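Local coordinates for metallo-beta-lactamase (Serratia marcescens, PDB 5AYA), which probably hydrolyses the beta-lactam ring of antibiotics with the help of zinc ions, as a subclass B3 metallo-beta-lactamase, at residues A[16-21]-A[157-162]. Residues are numbered along the deposited sequence; the frame is centred on the assembly and turned at random.
Sequences GNTHYV and WTWQSC. With NA (sodium ion), chain D.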
ATOM      1  N   GLY A  16      -2.144  14.908 -10.135  1.00 19.73           N
ATOM      2  CA  GLY A  16      -2.611  14.456 -11.446  1.00 21.81           C
ATOM      3  C   GLY A  16      -3.795  13.535 -11.268  1.00 21.55           C
ATOM      4  O   GLY A  16      -4.801  13.932 -10.680  1.00 25.89           O
ATOM      5  N   ASN A  17      -3.650  12.303 -11.769  1.00 22.71           N
ATOM      6  CA  ASN A  17      -4.678  11.244 -11.688  1.00 24.96           C
ATOM      7  C   ASN A  17      -4.467  10.313 -10.470  1.00 24.58           C
ATOM      8  O   ASN A  17      -5.193   9.335 -10.280  1.00 25.57           O
ATOM      9  CB  ASN A  17      -4.766  10.460 -13.020  1.00 24.04           C
ATOM     10  CG  ASN A  17      -3.504   9.651 -13.341  1.00 23.41           C
ATOM     11  OD1 ASN A  17      -3.567   8.563 -13.945  1.00 21.32           O
ATOM     12  ND2 ASN A  17      -2.361  10.188 -12.980  1.00 19.86           N
ATOM     13  N   THR A  18      -3.563  10.703  -9.576  1.00 22.60           N
ATOM     14  CA  THR A  18      -3.378  10.011  -8.280  1.00 23.50           C
ATOM     15  C   THR A  18      -4.209  10.664  -7.173  1.00 28.12           C
ATOM     16  O   THR A  18      -4.013  11.839  -6.827  1.00 23.32           O
ATOM     17  CB  THR A  18      -1.899   9.999  -7.839  1.00 21.69           C
ATOM     18  OG1 THR A  18      -1.109   9.289  -8.800  1.00 24.91           O
ATOM     19  CG2 THR A  18      -1.749   9.300  -6.490  1.00 21.56           C
ATOM     20  N   HIS A  19      -5.135   9.894  -6.609  1.00 28.39           N
ATOM     21  CA  HIS A  19      -6.102  10.427  -5.637  1.00 28.93           C
ATOM     22  C   HIS A  19      -6.093   9.564  -4.396  1.00 31.50           C
ATOM     23  O   HIS A  19      -6.052   8.344  -4.491  1.00 27.81           O
ATOM     24  CB  HIS A  19      -7.545  10.412  -6.168  1.00 29.32           C
ATOM     25  CG  HIS A  19      -7.691  10.898  -7.563  1.00 23.05           C
ATOM     26  ND1 HIS A  19      -7.652  12.238  -7.892  1.00 28.54           N
ATOM     27  CD2 HIS A  19      -7.794  10.225  -8.731  1.00 23.33           C
ATOM     28  CE1 HIS A  19      -7.789  12.368  -9.198  1.00 26.48           C
ATOM     29  NE2 HIS A  19      -7.882  11.162  -9.731  1.00 29.19           N
ATOM     30  N   TYR A  20      -6.240  10.200  -3.241  1.00 30.79           N
ATOM     31  CA  TYR A  20      -6.382   9.487  -1.978  1.00 34.52           C
ATOM     32  C   TYR A  20      -7.862   9.181  -1.744  1.00 39.75           C
ATOM     33  O   TYR A  20      -8.708  10.077  -1.850  1.00 34.30           O
ATOM     34  CB  TYR A  20      -5.811  10.334  -0.844  1.00 33.37           C
ATOM     35  CG  TYR A  20      -5.650   9.609   0.481  1.00 34.26           C
ATOM     36  CD1 TYR A  20      -6.750   9.376   1.303  1.00 33.36           C
ATOM     37  CD2 TYR A  20      -4.399   9.200   0.925  1.00 32.44           C
ATOM     38  CE1 TYR A  20      -6.609   8.722   2.513  1.00 41.02           C
ATOM     39  CE2 TYR A  20      -4.255   8.511   2.114  1.00 35.15           C
ATOM     40  CZ  TYR A  20      -5.367   8.304   2.921  1.00 34.04           C
ATOM     41  OH  TYR A  20      -5.234   7.676   4.135  1.00 33.74           O
ATOM     42  N   VAL A  21      -8.172   7.903  -1.526  1.00 33.75           N
ATOM     43  CA  VAL A  21      -9.552   7.453  -1.328  1.00 28.25           C
ATOM     44  C   VAL A  21      -9.684   6.495  -0.140  1.00 32.86           C
ATOM     45  O   VAL A  21     -10.669   5.775  -0.026  1.00 32.67           O
ATOM     46  CB  VAL A  21     -10.128   6.790  -2.581  1.00 28.08           C
ATOM     47  CG1 VAL A  21     -10.248   7.804  -3.711  1.00 33.46           C
ATOM     48  CG2 VAL A  21      -9.313   5.559  -2.991  1.00 28.10           C
ATOM     49  N   TRP A 157       4.434  -0.412  -5.067  1.00 24.60           N
ATOM     50  CA  TRP A 157       3.849  -0.164  -6.387  1.00 21.48           C
ATOM     51  C   TRP A 157       4.251   1.231  -6.869  1.00 25.01           C
ATOM     52  O   TRP A 157       4.175   2.192  -6.103  1.00 29.24           O
ATOM     53  CB  TRP A 157       2.333  -0.283  -6.293  1.00 22.96           C
ATOM     54  CG  TRP A 157       1.809  -1.666  -5.833  1.00 26.72           C
ATOM     55  CD1 TRP A 157       1.408  -2.002  -4.577  1.00 25.00           C
ATOM     56  CD2 TRP A 157       1.552  -2.825  -6.648  1.00 28.58           C
ATOM     57  NE1 TRP A 157       0.937  -3.291  -4.553  1.00 27.59           N
ATOM     58  CE2 TRP A 157       1.008  -3.816  -5.811  1.00 27.65           C
ATOM     59  CE3 TRP A 157       1.708  -3.116  -8.007  1.00 27.95           C
ATOM     60  CZ2 TRP A 157       0.641  -5.071  -6.280  1.00 26.79           C
ATOM     61  CZ3 TRP A 157       1.350  -4.364  -8.462  1.00 28.30           C
ATOM     62  CH2 TRP A 157       0.795  -5.316  -7.606  1.00 26.92           C
ATOM     63  N   THR A 158       4.658   1.339  -8.145  1.00 21.85           N
ATOM     64  CA  THR A 158       5.109   2.607  -8.726  1.00 23.51           C
ATOM     65  C   THR A 158       4.448   2.924 -10.067  1.00 25.18           C
ATOM     66  O   THR A 158       4.102   2.027 -10.842  1.00 25.12           O
ATOM     67  CB  THR A 158       6.641   2.610  -8.979  1.00 21.22           C
ATOM     68  OG1 THR A 158       7.010   1.543  -9.872  1.00 21.20           O
ATOM     69  CG2 THR A 158       7.422   2.474  -7.682  1.00 21.99           C
ATOM     70  N   TRP A 159       4.423   4.212 -10.378  1.00 28.03           N
ATOM     71  CA  TRP A 159       3.819   4.720 -11.599  1.00 31.78           C
ATOM     72  C   TRP A 159       4.141   6.210 -11.749  1.00 27.98           C
ATOM     73  O   TRP A 159       4.840   6.787 -10.914  1.00 27.60           O
ATOM     74  CB  TRP A 159       2.310   4.482 -11.580  1.00 24.91           C
ATOM     75  CG  TRP A 159       1.584   5.266 -10.532  1.00 28.04           C
ATOM     76  CD1 TRP A 159       1.032   6.507 -10.668  1.00 23.97           C
ATOM     77  CD2 TRP A 159       1.167   4.790  -9.248  1.00 24.13           C
ATOM     78  NE1 TRP A 159       0.437   6.892  -9.505  1.00 23.07           N
ATOM     79  CE2 TRP A 159       0.525   5.866  -8.598  1.00 27.53           C
ATOM     80  CE3 TRP A 159       1.349   3.592  -8.550  1.00 23.81           C
ATOM     81  CZ2 TRP A 159       0.001   5.751  -7.318  1.00 23.42           C
ATOM     82  CZ3 TRP A 159       0.901   3.510  -7.245  1.00 26.27           C
ATOM     83  CH2 TRP A 159       0.193   4.565  -6.659  1.00 26.64           C
ATOM     84  N   GLN A 160       3.578   6.828 -12.782  1.00 28.46           N
ATOM     85  CA  GLN A 160       3.819   8.211 -13.102  1.00 27.14           C
ATOM     86  C   GLN A 160       2.486   8.929 -13.254  1.00 31.18           C
ATOM     87  O   GLN A 160       1.537   8.351 -13.768  1.00 22.11           O
ATOM     88  CB  GLN A 160       4.627   8.254 -14.404  1.00 37.95           C
ATOM     89  CG  GLN A 160       4.810   9.621 -15.022  1.00 45.91           C
ATOM     90  CD  GLN A 160       5.660   9.565 -16.283  1.00 54.73           C
ATOM     91  OE1 GLN A 160       6.892   9.619 -16.210  1.00 43.05           O
ATOM     92  NE2 GLN A 160       5.006   9.467 -17.449  1.00 38.33           N
ATOM     93  N   SER A 161       2.384  10.133 -12.695  1.00 21.38           N
ATOM     94  CA  SER A 161       1.262  11.013 -12.926  1.00 24.96           C
ATOM     95  C   SER A 161       1.779  12.384 -13.302  1.00 26.69           C
ATOM     96  O   SER A 161       2.891  12.751 -12.902  1.00 24.30           O
ATOM     97  CB  SER A 161       0.367  11.128 -11.695  1.00 25.56           C
ATOM     98  OG  SER A 161      -0.216   9.872 -11.360  1.00 27.03           O
ATOM     99  N   CYS A 162       0.959  13.152 -14.034  1.00 31.37           N
ATOM    100  CA  CYS A 162       1.407  14.410 -14.657  1.00 30.00           C
ATOM    101  C   CYS A 162       0.437  15.553 -14.328  1.00 31.56           C
ATOM    102  O   CYS A 162      -0.775  15.338 -14.317  1.00 26.86           O
ATOM    103  CB  CYS A 162       1.543  14.193 -16.180  1.00 27.50           C
ATOM    104  SG  CYS A 162       2.594  12.788 -16.657  1.00 29.75           S
TER
HETATM  105 NA    NA D 303      -0.855   7.558 -14.470  1.00 34.35          NA
HETATM  106  O   HOH W   1       0.231   5.161 -14.992  1.00 36.09           O
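Thr-18 reaches across to Trp-159 and Ser-161 mainly with its hydroxyl OG1. The indole meets it edge-on: OG1 lies almost in the ring plane, 5° out of it, and the bond from Trp-159 NE1 to Thr-18 OG1 is 2.9 Å long and nearly straight, 168° at the hydrogen. Thr-18 OG1 also hydrogen-bonds Ser-161 OG at 2.8 Å, so two bonds grip it and the indole N-H has its acceptor inside the protein. A chi1 of -62° brings OG1 to this spot, anti to the carbonyl carbon of Thr-18, and leaves the methyl CG2 anti to the backbone N, 4.0 Å from the neighbouring benzo-ring atom Trp-159 CZ2. Leu-31 of strand 29-31 packs against all three side chains.

One residue back, the two ends of the Asn-17 amide have different partners. Asn-17 ND2 comes within 2.7 Å of Ser-161 OG, while Asn-17 OD1 binds a sodium ion at 2.9 Å. The sodium also takes the backbone O of Gln-160, at 2.6 Å, and a water, tying the two chain segments together through the metal. At the end of the contact, Gly-16 CA lies 3.5 Å from Cys-162 O; the side chain of Cys-162 points away, into a disulfide with Cys-167.

Well away from the zinc site, Thr-18, Trp-159 and Ser-161 are buried between strands 18-20 and 155-163, one from each beta-sheet of the metallo-beta-lactamase alpha-beta/beta-alpha sandwich, while the Gly-16 and Asn-17 loop is partly exposed.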